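Local atomic coordinates of pyruvate carboxylase n-terminal domain (Aquifex aeolicus, PDB entry 1ULZ), a protein that belongs to the biotin carboxylase family and is a subunit of pyruvate carboxylase, pairing a Rossmann-like N-terminal domain with an ATP-grasp domain. Residues A[5-10]-A[15-20]; A[49-54]-A[66-71]; A[88-93]-A[99-104]. The protein carries 1 engineered substitution. One frame throughout, in Å; residues are numbered along the deposited sequence.

All three contacts pack a helix against one parallel sheet of the N-terminal domain, whose strand order is 47-50, 28-32, 5-7, 76-78, 100-101. Contact 1 uses the middle strand and is buried; contacts 2 and 3 use the two outermost strands, contact 3 buried and contact 2 partly open to solvent. Helix 11-24 of contact 1 lies on the sheet face that Val-7 points to, while Leu-6 turns the other way and touches Ala-69 and Leu-68 of contact 2. Helices 62-71 and 88-96 adjoin, with Ile-66 against Phe-90. Branched aliphatics make contact 1, whereas aromatic rings enter contacts 2 and 3.

Contact 1 of 3, residues A[5-10]-A[15-20]; sequences VLVANR and VRIIRA
Val-7, the last residue of strand 5-7, meets the sheet-facing side of helix 11-24 through Ile-17 and Ile-18. Its CB points at the helix and splits into two methyls, both of which find partners. CG1, placed anti to the backbone N (chi1 -176°), ends against Ile-17 CD1, with 4.0 Å between Val-7 CG1 and that methyl. CG2 comes to rest in the angle between two helix residues: Val-7 CG2 is 4.0 Å from Ile-17 CG2 and 4.1 Å from Ile-18 CG1. Ile-17 thus answers with both of its branches, one methyl for each of the valine's, and the two side chains run past one another in opposite directions. Ile-18 instead lies nearly perpendicular to Val-7 and offers the flank of its chain.

The pair belongs to the first beta-alpha-beta unit of the Rossmann-like sheet, strand 5-7 leading through helix 11-24 to strand 28-32. Between strand and helix the chain bends in an inverse gamma turn centred on Ala-8, where Asn-9 N makes a weak bond to Val-7 O. Asn-9 OD1 then accepts Arg-10 N at 2.7 Å, on a lone pair in the carbonyl plane, while Asn-9 ND2 is taken up by the carbonyls of Pro-79 and Tyr-81. The buried amide is therefore engaged at both ends, which fixes its orientation. On the helix, Arg-16 pairs with Glu-300 and Asp-306, and Arg-19 reaches Thr-408 and Gly-361 of the second subunit.

No hydrogen bond links 5-10 to 15-20. Across these two segments the join consists of methyl and methylene groups in van der Waals contact, and the polar groups named here, Asn-9, Arg-16 and Arg-19, find their partners away from this apolar join.

Contact 2 of 3, residues A[49-54]-A[66-71]; sequences YMIGTD and INLALE
At one edge of the parallel sheet of the Rossmann-like domain, helix 62-71 packs on strand 47-50, one of the two outermost strands, and Tyr-49 meets Leu-68. The leucine brings both methyls to the strand. Leu-68 CD1 sits over one face of the tyrosine ring, 4.3 Å from the Tyr-49 ring centroid and 17° off the ring normal, a CH-pi contact. The methyl is displaced toward the rim and is about 4.1 Å from both Tyr-49 CG and CD1, so it covers the root of the ring more than its hydroxyl end. Leu-68 CD2 lies nearer the strand backbone, 4.1 Å from Tyr-49 CB, and also approaches Ile-51, where Leu-68 CD2 and Ile-51 CG2 are 4.4 Å apart. With CG anti to the backbone N (chi1 175°), the leucine fork extends from the helix with both methyls on the same side of the ring plane, CD1 over the ring and CD2 toward CB.

After strand 47-50 the polypeptide passes by helix 62-71 to strand 76-78, on the far side of strand 5-7. This is the change of direction across the sheet that gives the Rossmann-like strand order 3-2-1-4-5. On its way helix 62-71 also lies against the inner strands: Leu-68 packs on Ile-31 of strand 28-32 and touches Leu-6 of strand 5-7.

The phenol of Tyr-49 turns to its own strand, where its OH is hydrogen-bonded to Glu-47 OE2. Past Ile-51 the chain leaves the sheet through Gly-52, whose positive phi of 104° with an extended psi suits glycine. Asp-54 then turns its carboxylate to the start of the following helix, OD1 capping the backbone N of Asp-57, while Asp-57 OD1 takes the backbone N of Thr-53.

Contact 3 of 3, residues A[88-93]-A[99-104]; sequences AEFAKM and ITFIGP
Phe-90 is the first residue along helix 88-96 to reach strand 100-101, and it does so with the CD2 and CE2 atoms of its ring. The ring swings out from the helix because Phe-90 CG stands opposite the backbone N (chi1 180°), which brings Phe-90 CD2 to 3.8 Å from Phe-101 CE2, with Phe-90 CE2 close behind at 4.0 Å from that atom. From Phe-101's standpoint this neighbour stands at the ring edge, near its plane. Phe-90 also touches Ile-77 of the neighbouring strand 76-78 and Ile-66 of helix 62-71.

Next comes Ala-91, whose CB takes a face of the Phe-101 ring. Ala-91 CB lies 3.9 Å from the centroid of the Phe-101 ring and 5° off its normal, a CH-pi contact centred over the aromatic. Ala-91 CA shares that face, 3.9 Å from Phe-101 CD2, so the ring lies flat along the bond from Ala-91 CA to CB. Trp-106 of the following helix packs on Ala-91 too. The next residue, Lys-92, points away from the strand and forms a salt bridge with Glu-96.

This is the closing half of the beta-alpha-beta unit made by strand 76-78, helix 88-96 and strand 100-101. Phe-101 is thus met at one face by alanine and at an edge by phenylalanine; the small alanine lets helix and strand come near, and the join is wholly apolar.

Contact 1 of 3, residues A[5-10]-A[15-20]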
ATOM      1  N   VAL A   5     -25.353   2.899  -4.505  1.00 21.30           N
ATOM      2  CA  VAL A   5     -24.636   2.949  -5.765  1.00 20.42           C
ATOM      3  C   VAL A   5     -24.642   1.671  -6.596  1.00 21.18           C
ATOM      4  O   VAL A   5     -24.270   0.598  -6.125  1.00 22.65           O
ATOM      5  CB  VAL A   5     -23.170   3.360  -5.532  1.00 20.76           C
ATOM      6  CG1 VAL A   5     -22.396   3.324  -6.849  1.00 17.74           C
ATOM      7  CG2 VAL A   5     -23.126   4.752  -4.905  1.00 17.46           C
ATOM      8  N   LEU A   6     -25.072   1.795  -7.842  1.00 21.73           N
ATOM      9  CA  LEU A   6     -25.076   0.665  -8.749  1.00 22.03           C
ATOM     10  C   LEU A   6     -23.825   0.847  -9.599  1.00 22.52           C
ATOM     11  O   LEU A   6     -23.623   1.903 -10.210  1.00 22.73           O
ATOM     12  CB  LEU A   6     -26.333   0.671  -9.622  1.00 22.02           C
ATOM     13  CG  LEU A   6     -26.488  -0.503 -10.602  1.00 23.54           C
ATOM     14  CD1 LEU A   6     -27.950  -0.654 -10.992  1.00 25.45           C
ATOM     15  CD2 LEU A   6     -25.624  -0.278 -11.833  1.00 24.26           C
ATOM     16  N   VAL A   7     -22.976  -0.173  -9.609  1.00 22.35           N
ATOM     17  CA  VAL A   7     -21.738  -0.137 -10.377  1.00 21.47           C
ATOM     18  C   VAL A   7     -21.985  -0.727 -11.761  1.00 21.86           C
ATOM     19  O   VAL A   7     -22.152  -1.941 -11.910  1.00 23.01           O
ATOM     20  CB  VAL A   7     -20.632  -0.947  -9.665  1.00 22.80           C
ATOM     21  CG1 VAL A   7     -19.321  -0.818 -10.419  1.00 21.23           C
ATOM     22  CG2 VAL A   7     -20.481  -0.466  -8.222  1.00 21.82           C
ATOM     23  N   ALA A   8     -22.016   0.133 -12.774  1.00 21.70           N
ATOM     24  CA  ALA A   8     -22.251  -0.320 -14.136  1.00 21.73           C
ATOM     25  C   ALA A   8     -20.943  -0.749 -14.788  1.00 21.41           C
ATOM     26  O   ALA A   8     -20.600  -0.300 -15.880  1.00 19.35           O
ATOM     27  CB  ALA A   8     -22.910   0.784 -14.953  1.00 20.69           C
ATOM     28  N   ASN A   9     -20.201  -1.612 -14.102  1.00 20.64           N
ATOM     29  CA  ASN A   9     -18.951  -2.095 -14.656  1.00 20.59           C
ATOM     30  C   ASN A   9     -18.575  -3.451 -14.066  1.00 20.79           C
ATOM     31  O   ASN A   9     -19.402  -4.119 -13.445  1.00 21.05           O
ATOM     32  CB  ASN A   9     -17.833  -1.069 -14.438  1.00 19.61           C
ATOM     33  CG  ASN A   9     -16.848  -1.035 -15.594  1.00 18.96           C
ATOM     34  OD1 ASN A   9     -16.231  -2.046 -15.930  1.00 18.22           O
ATOM     35  ND2 ASN A   9     -16.701   0.131 -16.209  1.00 18.91           N
ATOM     36  N   ARG A  10     -17.322  -3.848 -14.250  1.00 21.37           N
ATOM     37  CA  ARG A  10     -16.859  -5.151 -13.786  1.00 22.15           C
ATOM     38  C   ARG A  10     -15.354  -5.151 -13.543  1.00 21.90           C
ATOM     39  O   ARG A  10     -14.713  -4.099 -13.519  1.00 22.12           O
ATOM     40  CB  ARG A  10     -17.180  -6.190 -14.861  1.00 23.24           C
ATOM     41  CG  ARG A  10     -16.672  -5.764 -16.242  1.00 23.94           C
ATOM     42  CD  ARG A  10     -16.772  -6.876 -17.281  1.00 27.00           C
ATOM     43  NE  ARG A  10     -15.880  -7.992 -16.987  1.00 25.17           N
ATOM     44  CZ  ARG A  10     -14.552  -7.921 -17.020  1.00 25.43           C
ATOM     45  NH1 ARG A  10     -13.952  -6.784 -17.340  1.00 25.35           N
ATOM     46  NH2 ARG A  10     -13.821  -8.988 -16.732  1.00 24.12           N
ATOM     47  N   VAL A  15     -14.318  -3.464  -8.422  1.00 18.79           N
ATOM     48  CA  VAL A  15     -13.815  -3.721  -7.074  1.00 17.78           C
ATOM     49  C   VAL A  15     -13.338  -2.409  -6.449  1.00 17.85           C
ATOM     50  O   VAL A  15     -13.625  -2.129  -5.290  1.00 17.42           O
ATOM     51  CB  VAL A  15     -12.645  -4.734  -7.099  1.00 19.26           C
ATOM     52  CG1 VAL A  15     -11.971  -4.790  -5.735  1.00 17.65           C
ATOM     53  CG2 VAL A  15     -13.163  -6.118  -7.488  1.00 16.83           C
ATOM     54  N   ARG A  16     -12.615  -1.612  -7.233  1.00 17.51           N
ATOM     55  CA  ARG A  16     -12.110  -0.314  -6.785  1.00 18.29           C
ATOM     56  C   ARG A  16     -13.263   0.578  -6.336  1.00 17.71           C
ATOM     57  O   ARG A  16     -13.209   1.183  -5.272  1.00 17.65           O
ATOM     58  CB  ARG A  16     -11.358   0.385  -7.920  1.00 18.10           C
ATOM     59  CG  ARG A  16     -10.944   1.830  -7.613  1.00 17.89           C
ATOM     60  CD  ARG A  16      -9.707   1.886  -6.727  1.00 17.63           C
ATOM     61  NE  ARG A  16      -9.316   3.249  -6.372  1.00 17.80           N
ATOM     62  CZ  ARG A  16      -9.891   3.973  -5.414  1.00 20.64           C
ATOM     63  NH1 ARG A  16     -10.897   3.473  -4.703  1.00 20.41           N
ATOM     64  NH2 ARG A  16      -9.451   5.197  -5.155  1.00 18.06           N
ATOM     65  N   ILE A  17     -14.304   0.656  -7.161  1.00 17.19           N
ATOM     66  CA  ILE A  17     -15.470   1.475  -6.849  1.00 16.35           C
ATOM     67  C   ILE A  17     -16.215   0.940  -5.625  1.00 17.66           C
ATOM     68  O   ILE A  17     -16.609   1.710  -4.748  1.00 18.16           O
ATOM     69  CB  ILE A  17     -16.443   1.546  -8.054  1.00 16.21           C
ATOM     70  CG1 ILE A  17     -15.728   2.167  -9.259  1.00 15.53           C
ATOM     71  CG2 ILE A  17     -17.672   2.377  -7.687  1.00 15.83           C
ATOM     72  CD1 ILE A  17     -16.497   2.068 -10.548  1.00 11.72           C
ATOM     73  N   ILE A  18     -16.407  -0.376  -5.562  1.00 18.26           N
ATOM     74  CA  ILE A  18     -17.099  -0.976  -4.425  1.00 18.56           C
ATOM     75  C   ILE A  18     -16.361  -0.689  -3.114  1.00 19.77           C
ATOM     76  O   ILE A  18     -16.988  -0.387  -2.102  1.00 20.94           O
ATOM     77  CB  ILE A  18     -17.264  -2.510  -4.601  1.00 18.57           C
ATOM     78  CG1 ILE A  18     -18.366  -2.798  -5.624  1.00 18.54           C
ATOM     79  CG2 ILE A  18     -17.616  -3.164  -3.272  1.00 17.44           C
ATOM     80  CD1 ILE A  18     -18.526  -4.263  -5.952  1.00 17.04           C
ATOM     81  N   ARG A  19     -15.034  -0.761  -3.130  1.00 18.03           N
ATOM     82  CA  ARG A  19     -14.276  -0.497  -1.911  1.00 18.24           C
ATOM     83  C   ARG A  19     -14.482   0.943  -1.438  1.00 18.64           C
ATOM     84  O   ARG A  19     -14.658   1.193  -0.244  1.00 18.39           O
ATOM     85  CB  ARG A  19     -12.777  -0.758  -2.118  1.00 16.39           C
ATOM     86  CG  ARG A  19     -11.958  -0.485  -0.860  1.00 17.69           C
ATOM     87  CD  ARG A  19     -10.521  -0.948  -0.978  1.00 16.66           C
ATOM     88  NE  ARG A  19     -10.417  -2.372  -1.270  1.00 18.33           N
ATOM     89  CZ  ARG A  19     -10.920  -3.338  -0.507  1.00 16.98           C
ATOM     90  NH1 ARG A  19     -11.573  -3.043   0.608  1.00 17.13           N
ATOM     91  NH2 ARG A  19     -10.762  -4.604  -0.857  1.00 17.60           N
ATOM     92  N   ALA A  20     -14.450   1.888  -2.372  1.00 18.24           N
ATOM     93  CA  ALA A  20     -14.653   3.292  -2.024  1.00 19.45           C
ATOM     94  C   ALA A  20     -16.014   3.438  -1.342  1.00 18.83           C
ATOM     95  O   ALA A  20     -16.122   4.067  -0.289  1.00 19.99           O
ATOM     96  CB  ALA A  20     -14.585   4.163  -3.277  1.00 17.90           C
TER

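Contact 2 of 3, residues A[49-54]-A[66-71]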
ATOM      1  N   TYR A  49     -26.913  -8.538  -9.506  1.00 22.54           N
ATOM      2  CA  TYR A  49     -27.876  -9.081 -10.450  1.00 23.57           C
ATOM      3  C   TYR A  49     -27.290  -9.457 -11.800  1.00 24.15           C
ATOM      4  O   TYR A  49     -26.553  -8.686 -12.414  1.00 23.69           O
ATOM      5  CB  TYR A  49     -29.028  -8.093 -10.664  1.00 22.61           C
ATOM      6  CG  TYR A  49     -29.751  -7.717  -9.392  1.00 23.48           C
ATOM      7  CD1 TYR A  49     -29.297  -6.676  -8.595  1.00 22.25           C
ATOM      8  CD2 TYR A  49     -30.870  -8.431  -8.970  1.00 23.46           C
ATOM      9  CE1 TYR A  49     -29.935  -6.354  -7.408  1.00 22.91           C
ATOM     10  CE2 TYR A  49     -31.514  -8.118  -7.786  1.00 23.83           C
ATOM     11  CZ  TYR A  49     -31.043  -7.080  -7.008  1.00 23.85           C
ATOM     12  OH  TYR A  49     -31.677  -6.768  -5.831  1.00 22.15           O
ATOM     13  N   MET A  50     -27.627 -10.662 -12.244  1.00 23.86           N
ATOM     14  CA  MET A  50     -27.184 -11.179 -13.527  1.00 25.74           C
ATOM     15  C   MET A  50     -28.161 -10.634 -14.562  1.00 25.38           C
ATOM     16  O   MET A  50     -29.357 -10.915 -14.495  1.00 26.24           O
ATOM     17  CB  MET A  50     -27.238 -12.709 -13.508  1.00 25.80           C
ATOM     18  CG  MET A  50     -26.878 -13.381 -14.821  1.00 27.55           C
ATOM     19  SD  MET A  50     -27.230 -15.157 -14.715  1.00 34.37           S
ATOM     20  CE  MET A  50     -28.936 -15.159 -15.182  1.00 31.41           C
ATOM     21  N   ILE A  51     -27.656  -9.848 -15.509  1.00 24.79           N
ATOM     22  CA  ILE A  51     -28.502  -9.263 -16.543  1.00 24.97           C
ATOM     23  C   ILE A  51     -27.795  -9.280 -17.889  1.00 25.50           C
ATOM     24  O   ILE A  51     -26.572  -9.447 -17.957  1.00 24.84           O
ATOM     25  CB  ILE A  51     -28.856  -7.804 -16.218  1.00 23.28           C
ATOM     26  CG1 ILE A  51     -27.581  -6.957 -16.219  1.00 21.77           C
ATOM     27  CG2 ILE A  51     -29.553  -7.724 -14.876  1.00 23.10           C
ATOM     28  CD1 ILE A  51     -27.816  -5.486 -15.991  1.00 20.61           C
ATOM     29  N   GLY A  52     -28.574  -9.106 -18.956  1.00 25.85           N
ATOM     30  CA  GLY A  52     -28.023  -9.108 -20.298  1.00 24.63           C
ATOM     31  C   GLY A  52     -28.294 -10.401 -21.049  1.00 27.79           C
ATOM     32  O   GLY A  52     -28.551 -11.446 -20.440  1.00 27.16           O
ATOM     33  N   THR A  53     -28.237 -10.326 -22.378  1.00 27.62           N
ATOM     34  CA  THR A  53     -28.467 -11.480 -23.233  1.00 28.55           C
ATOM     35  C   THR A  53     -27.166 -11.938 -23.878  1.00 29.60           C
ATOM     36  O   THR A  53     -27.130 -12.940 -24.586  1.00 29.79           O
ATOM     37  CB  THR A  53     -29.519 -11.170 -24.323  1.00 28.85           C
ATOM     38  OG1 THR A  53     -29.242  -9.896 -24.919  1.00 28.57           O
ATOM     39  CG2 THR A  53     -30.908 -11.149 -23.716  1.00 28.14           C
ATOM     40  N   ASP A  54     -26.101 -11.181 -23.631  1.00 30.22           N
ATOM     41  CA  ASP A  54     -24.765 -11.510 -24.117  1.00 30.92           C
ATOM     42  C   ASP A  54     -23.773 -10.728 -23.250  1.00 29.81           C
ATOM     43  O   ASP A  54     -24.131  -9.713 -22.654  1.00 29.28           O
ATOM     44  CB  ASP A  54     -24.610 -11.185 -25.617  1.00 31.70           C
ATOM     45  CG  ASP A  54     -24.566  -9.698 -25.911  1.00 34.15           C
ATOM     46  OD1 ASP A  54     -23.668  -9.007 -25.382  1.00 36.35           O
ATOM     47  OD2 ASP A  54     -25.422  -9.220 -26.688  1.00 34.53           O
ATOM     48  N   ILE A  66     -30.779   1.391 -16.161  1.00 25.14           N
ATOM     49  CA  ILE A  66     -31.502   2.469 -15.495  1.00 24.78           C
ATOM     50  C   ILE A  66     -32.706   1.873 -14.765  1.00 25.24           C
ATOM     51  O   ILE A  66     -32.959   2.185 -13.601  1.00 25.76           O
ATOM     52  CB  ILE A  66     -31.970   3.544 -16.514  1.00 25.55           C
ATOM     53  CG1 ILE A  66     -30.785   4.444 -16.881  1.00 26.02           C
ATOM     54  CG2 ILE A  66     -33.115   4.361 -15.938  1.00 24.09           C
ATOM     55  CD1 ILE A  66     -31.103   5.511 -17.904  1.00 27.32           C
ATOM     56  N   ASN A  67     -33.434   0.989 -15.441  1.00 25.64           N
ATOM     57  CA  ASN A  67     -34.596   0.361 -14.823  1.00 25.55           C
ATOM     58  C   ASN A  67     -34.248  -0.420 -13.563  1.00 23.74           C
ATOM     59  O   ASN A  67     -34.965  -0.340 -12.565  1.00 24.50           O
ATOM     60  CB  ASN A  67     -35.304  -0.561 -15.817  1.00 27.11           C
ATOM     61  CG  ASN A  67     -36.041   0.209 -16.892  1.00 29.91           C
ATOM     62  OD1 ASN A  67     -36.183   1.431 -16.805  1.00 29.61           O
ATOM     63  ND2 ASN A  67     -36.520  -0.499 -17.905  1.00 28.05           N
ATOM     64  N   LEU A  68     -33.158  -1.181 -13.605  1.00 22.40           N
ATOM     65  CA  LEU A  68     -32.750  -1.956 -12.438  1.00 20.91           C
ATOM     66  C   LEU A  68     -32.450  -1.013 -11.273  1.00 21.11           C
ATOM     67  O   LEU A  68     -32.918  -1.225 -10.160  1.00 23.07           O
ATOM     68  CB  LEU A  68     -31.513  -2.811 -12.760  1.00 21.55           C
ATOM     69  CG  LEU A  68     -30.886  -3.589 -11.592  1.00 21.34           C
ATOM     70  CD1 LEU A  68     -31.882  -4.576 -11.018  1.00 18.12           C
ATOM     71  CD2 LEU A  68     -29.639  -4.313 -12.073  1.00 20.38           C
ATOM     72  N   ALA A  69     -31.671   0.032 -11.533  1.00 22.60           N
ATOM     73  CA  ALA A  69     -31.334   1.000 -10.490  1.00 23.30           C
ATOM     74  C   ALA A  69     -32.615   1.507  -9.835  1.00 23.58           C
ATOM     75  O   ALA A  69     -32.730   1.550  -8.611  1.00 24.00           O
ATOM     76  CB  ALA A  69     -30.560   2.166 -11.087  1.00 22.81           C
ATOM     77  N   LEU A  70     -33.577   1.890 -10.667  1.00 24.42           N
ATOM     78  CA  LEU A  70     -34.858   2.385 -10.182  1.00 25.14           C
ATOM     79  C   LEU A  70     -35.582   1.296  -9.405  1.00 25.32           C
ATOM     80  O   LEU A  70     -36.194   1.560  -8.372  1.00 25.35           O
ATOM     81  CB  LEU A  70     -35.725   2.842 -11.357  1.00 24.30           C
ATOM     82  CG  LEU A  70     -35.228   4.059 -12.146  1.00 25.60           C
ATOM     83  CD1 LEU A  70     -36.100   4.258 -13.377  1.00 25.77           C
ATOM     84  CD2 LEU A  70     -35.258   5.303 -11.254  1.00 22.38           C
ATOM     85  N   GLU A  71     -35.501   0.067  -9.898  1.00 26.20           N
ATOM     86  CA  GLU A  71     -36.168  -1.049  -9.237  1.00 26.54           C
ATOM     87  C   GLU A  71     -35.657  -1.320  -7.828  1.00 26.13           C
ATOM     88  O   GLU A  71     -36.451  -1.591  -6.924  1.00 26.60           O
ATOM     89  CB  GLU A  71     -36.034  -2.329 -10.069  1.00 27.44           C
ATOM     90  CG  GLU A  71     -36.744  -3.527  -9.443  1.00 27.02           C
ATOM     91  CD  GLU A  71     -36.571  -4.805 -10.249  1.00 27.87           C
ATOM     92  OE1 GLU A  71     -37.181  -5.826  -9.866  1.00 26.79           O
ATOM     93  OE2 GLU A  71     -35.825  -4.790 -11.259  1.00 28.36           O
TER

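Contact 3 of 3, residues A[88-93]-A[99-104]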
ATOM      1  N   ALA A  88     -22.668  10.070 -23.508  1.00 26.39           N
ATOM      2  CA  ALA A  88     -23.453  11.249 -23.140  1.00 27.12           C
ATOM      3  C   ALA A  88     -24.940  10.942 -23.052  1.00 27.35           C
ATOM      4  O   ALA A  88     -25.641  11.486 -22.203  1.00 28.27           O
ATOM      5  CB  ALA A  88     -23.204  12.386 -24.135  1.00 27.42           C
ATOM      6  N   GLU A  89     -25.420  10.055 -23.915  1.00 28.11           N
ATOM      7  CA  GLU A  89     -26.833   9.683 -23.922  1.00 29.16           C
ATOM      8  C   GLU A  89     -27.245   9.004 -22.616  1.00 27.55           C
ATOM      9  O   GLU A  89     -28.268   9.348 -22.021  1.00 28.02           O
ATOM     10  CB  GLU A  89     -27.120   8.749 -25.106  1.00 30.77           C
ATOM     11  CG  GLU A  89     -28.591   8.487 -25.352  1.00 35.57           C
ATOM     12  CD  GLU A  89     -28.837   7.546 -26.532  1.00 39.42           C
ATOM     13  OE1 GLU A  89     -30.019   7.264 -26.820  1.00 39.12           O
ATOM     14  OE2 GLU A  89     -27.854   7.090 -27.170  1.00 40.94           O
ATOM     15  N   PHE A  90     -26.450   8.033 -22.177  1.00 26.15           N
ATOM     16  CA  PHE A  90     -26.739   7.318 -20.940  1.00 24.60           C
ATOM     17  C   PHE A  90     -26.761   8.295 -19.772  1.00 23.88           C
ATOM     18  O   PHE A  90     -27.657   8.254 -18.931  1.00 24.13           O
ATOM     19  CB  PHE A  90     -25.680   6.232 -20.697  1.00 25.04           C
ATOM     20  CG  PHE A  90     -25.894   5.447 -19.432  1.00 24.85           C
ATOM     21  CD1 PHE A  90     -27.094   4.787 -19.202  1.00 23.41           C
ATOM     22  CD2 PHE A  90     -24.895   5.370 -18.471  1.00 23.94           C
ATOM     23  CE1 PHE A  90     -27.292   4.066 -18.035  1.00 25.89           C
ATOM     24  CE2 PHE A  90     -25.083   4.651 -17.302  1.00 24.15           C
ATOM     25  CZ  PHE A  90     -26.279   3.999 -17.079  1.00 25.51           C
ATOM     26  N   ALA A  91     -25.768   9.179 -19.727  1.00 24.29           N
ATOM     27  CA  ALA A  91     -25.681  10.173 -18.666  1.00 24.76           C
ATOM     28  C   ALA A  91     -26.949  11.031 -18.654  1.00 24.29           C
ATOM     29  O   ALA A  91     -27.484  11.348 -17.592  1.00 23.64           O
ATOM     30  CB  ALA A  91     -24.449  11.048 -18.868  1.00 22.80           C
ATOM     31  N   LYS A  92     -27.426  11.395 -19.842  1.00 24.76           N
ATOM     32  CA  LYS A  92     -28.635  12.208 -19.965  1.00 26.02           C
ATOM     33  C   LYS A  92     -29.837  11.421 -19.435  1.00 26.45           C
ATOM     34  O   LYS A  92     -30.628  11.926 -18.633  1.00 26.12           O
ATOM     35  CB  LYS A  92     -28.849  12.591 -21.434  1.00 27.37           C
ATOM     36  CG  LYS A  92     -30.039  13.499 -21.720  1.00 31.05           C
ATOM     37  CD  LYS A  92     -30.061  13.880 -23.203  1.00 35.51           C
ATOM     38  CE  LYS A  92     -31.279  14.736 -23.578  1.00 37.60           C
ATOM     39  NZ  LYS A  92     -32.563  13.986 -23.414  1.00 39.89           N
ATOM     40  N   MET A  93     -29.960  10.173 -19.874  1.00 27.07           N
ATOM     41  CA  MET A  93     -31.058   9.325 -19.429  1.00 27.82           C
ATOM     42  C   MET A  93     -31.075   9.181 -17.903  1.00 27.68           C
ATOM     43  O   MET A  93     -32.139   9.215 -17.284  1.00 28.07           O
ATOM     44  CB  MET A  93     -30.957   7.957 -20.107  1.00 28.47           C
ATOM     45  CG  MET A  93     -31.276   7.987 -21.596  1.00 30.99           C
ATOM     46  SD  MET A  93     -30.717   6.504 -22.480  1.00 32.35           S
ATOM     47  CE  MET A  93     -31.837   5.255 -21.799  1.00 31.88           C
ATOM     48  N   ILE A  99     -31.592   9.771 -11.482  1.00 25.73           N
ATOM     49  CA  ILE A  99     -30.422   9.043 -10.988  1.00 26.63           C
ATOM     50  C   ILE A  99     -29.149   9.883 -11.119  1.00 26.32           C
ATOM     51  O   ILE A  99     -28.911  10.513 -12.150  1.00 27.37           O
ATOM     52  CB  ILE A  99     -30.239   7.708 -11.760  1.00 26.46           C
ATOM     53  CG1 ILE A  99     -31.371   6.742 -11.385  1.00 27.40           C
ATOM     54  CG2 ILE A  99     -28.877   7.099 -11.462  1.00 26.61           C
ATOM     55  CD1 ILE A  99     -31.429   5.487 -12.235  1.00 25.95           C
ATOM     56  N   THR A 100     -28.335   9.899 -10.069  1.00 25.61           N
ATOM     57  CA  THR A 100     -27.097  10.669 -10.093  1.00 25.08           C
ATOM     58  C   THR A 100     -25.986   9.943 -10.840  1.00 25.13           C
ATOM     59  O   THR A 100     -25.461   8.933 -10.366  1.00 25.12           O
ATOM     60  CB  THR A 100     -26.591  10.980  -8.669  1.00 25.60           C
ATOM     61  OG1 THR A 100     -27.540  11.811  -7.992  1.00 24.82           O
ATOM     62  CG2 THR A 100     -25.248  11.705  -8.726  1.00 25.99           C
ATOM     63  N   PHE A 101     -25.640  10.448 -12.018  1.00 24.56           N
ATOM     64  CA  PHE A 101     -24.566   9.849 -12.793  1.00 24.97           C
ATOM     65  C   PHE A 101     -23.268  10.366 -12.175  1.00 25.84           C
ATOM     66  O   PHE A 101     -23.055  11.578 -12.076  1.00 26.77           O
ATOM     67  CB  PHE A 101     -24.684  10.262 -14.267  1.00 24.32           C
ATOM     68  CG  PHE A 101     -23.624   9.668 -15.163  1.00 24.78           C
ATOM     69  CD1 PHE A 101     -22.447  10.358 -15.426  1.00 24.96           C
ATOM     70  CD2 PHE A 101     -23.808   8.423 -15.746  1.00 23.63           C
ATOM     71  CE1 PHE A 101     -21.474   9.818 -16.257  1.00 24.72           C
ATOM     72  CE2 PHE A 101     -22.837   7.873 -16.580  1.00 23.58           C
ATOM     73  CZ  PHE A 101     -21.671   8.570 -16.836  1.00 24.27           C
ATOM     74  N   ILE A 102     -22.420   9.448 -11.726  1.00 24.46           N
ATOM     75  CA  ILE A 102     -21.154   9.832 -11.124  1.00 22.21           C
ATOM     76  C   ILE A 102     -20.141  10.132 -12.223  1.00 23.16           C
ATOM     77  O   ILE A 102     -19.390   9.261 -12.654  1.00 22.71           O
ATOM     78  CB  ILE A 102     -20.639   8.720 -10.180  1.00 22.24           C
ATOM     79  CG1 ILE A 102     -21.651   8.522  -9.048  1.00 19.99           C
ATOM     80  CG2 ILE A 102     -19.271   9.088  -9.606  1.00 19.39           C
ATOM     81  CD1 ILE A 102     -21.272   7.453  -8.048  1.00 20.63           C
ATOM     82  N   GLY A 103     -20.156  11.382 -12.680  1.00 22.67           N
ATOM     83  CA  GLY A 103     -19.262  11.834 -13.730  1.00 21.26           C
ATOM     84  C   GLY A 103     -19.618  13.260 -14.117  1.00 22.94           C
ATOM     85  O   GLY A 103     -20.457  13.885 -13.469  1.00 22.82           O
ATOM     86  N   PRO A 104     -18.996  13.812 -15.166  1.00 23.23           N
ATOM     87  CA  PRO A 104     -19.307  15.184 -15.578  1.00 23.77           C
ATOM     88  C   PRO A 104     -20.716  15.312 -16.166  1.00 23.87           C
ATOM     89  O   PRO A 104     -21.422  14.318 -16.320  1.00 23.59           O
ATOM     90  CB  PRO A 104     -18.210  15.493 -16.595  1.00 22.76           C
ATOM     91  CG  PRO A 104     -17.937  14.150 -17.208  1.00 23.13           C
ATOM     92  CD  PRO A 104     -17.943  13.225 -16.011  1.00 22.88           C
TER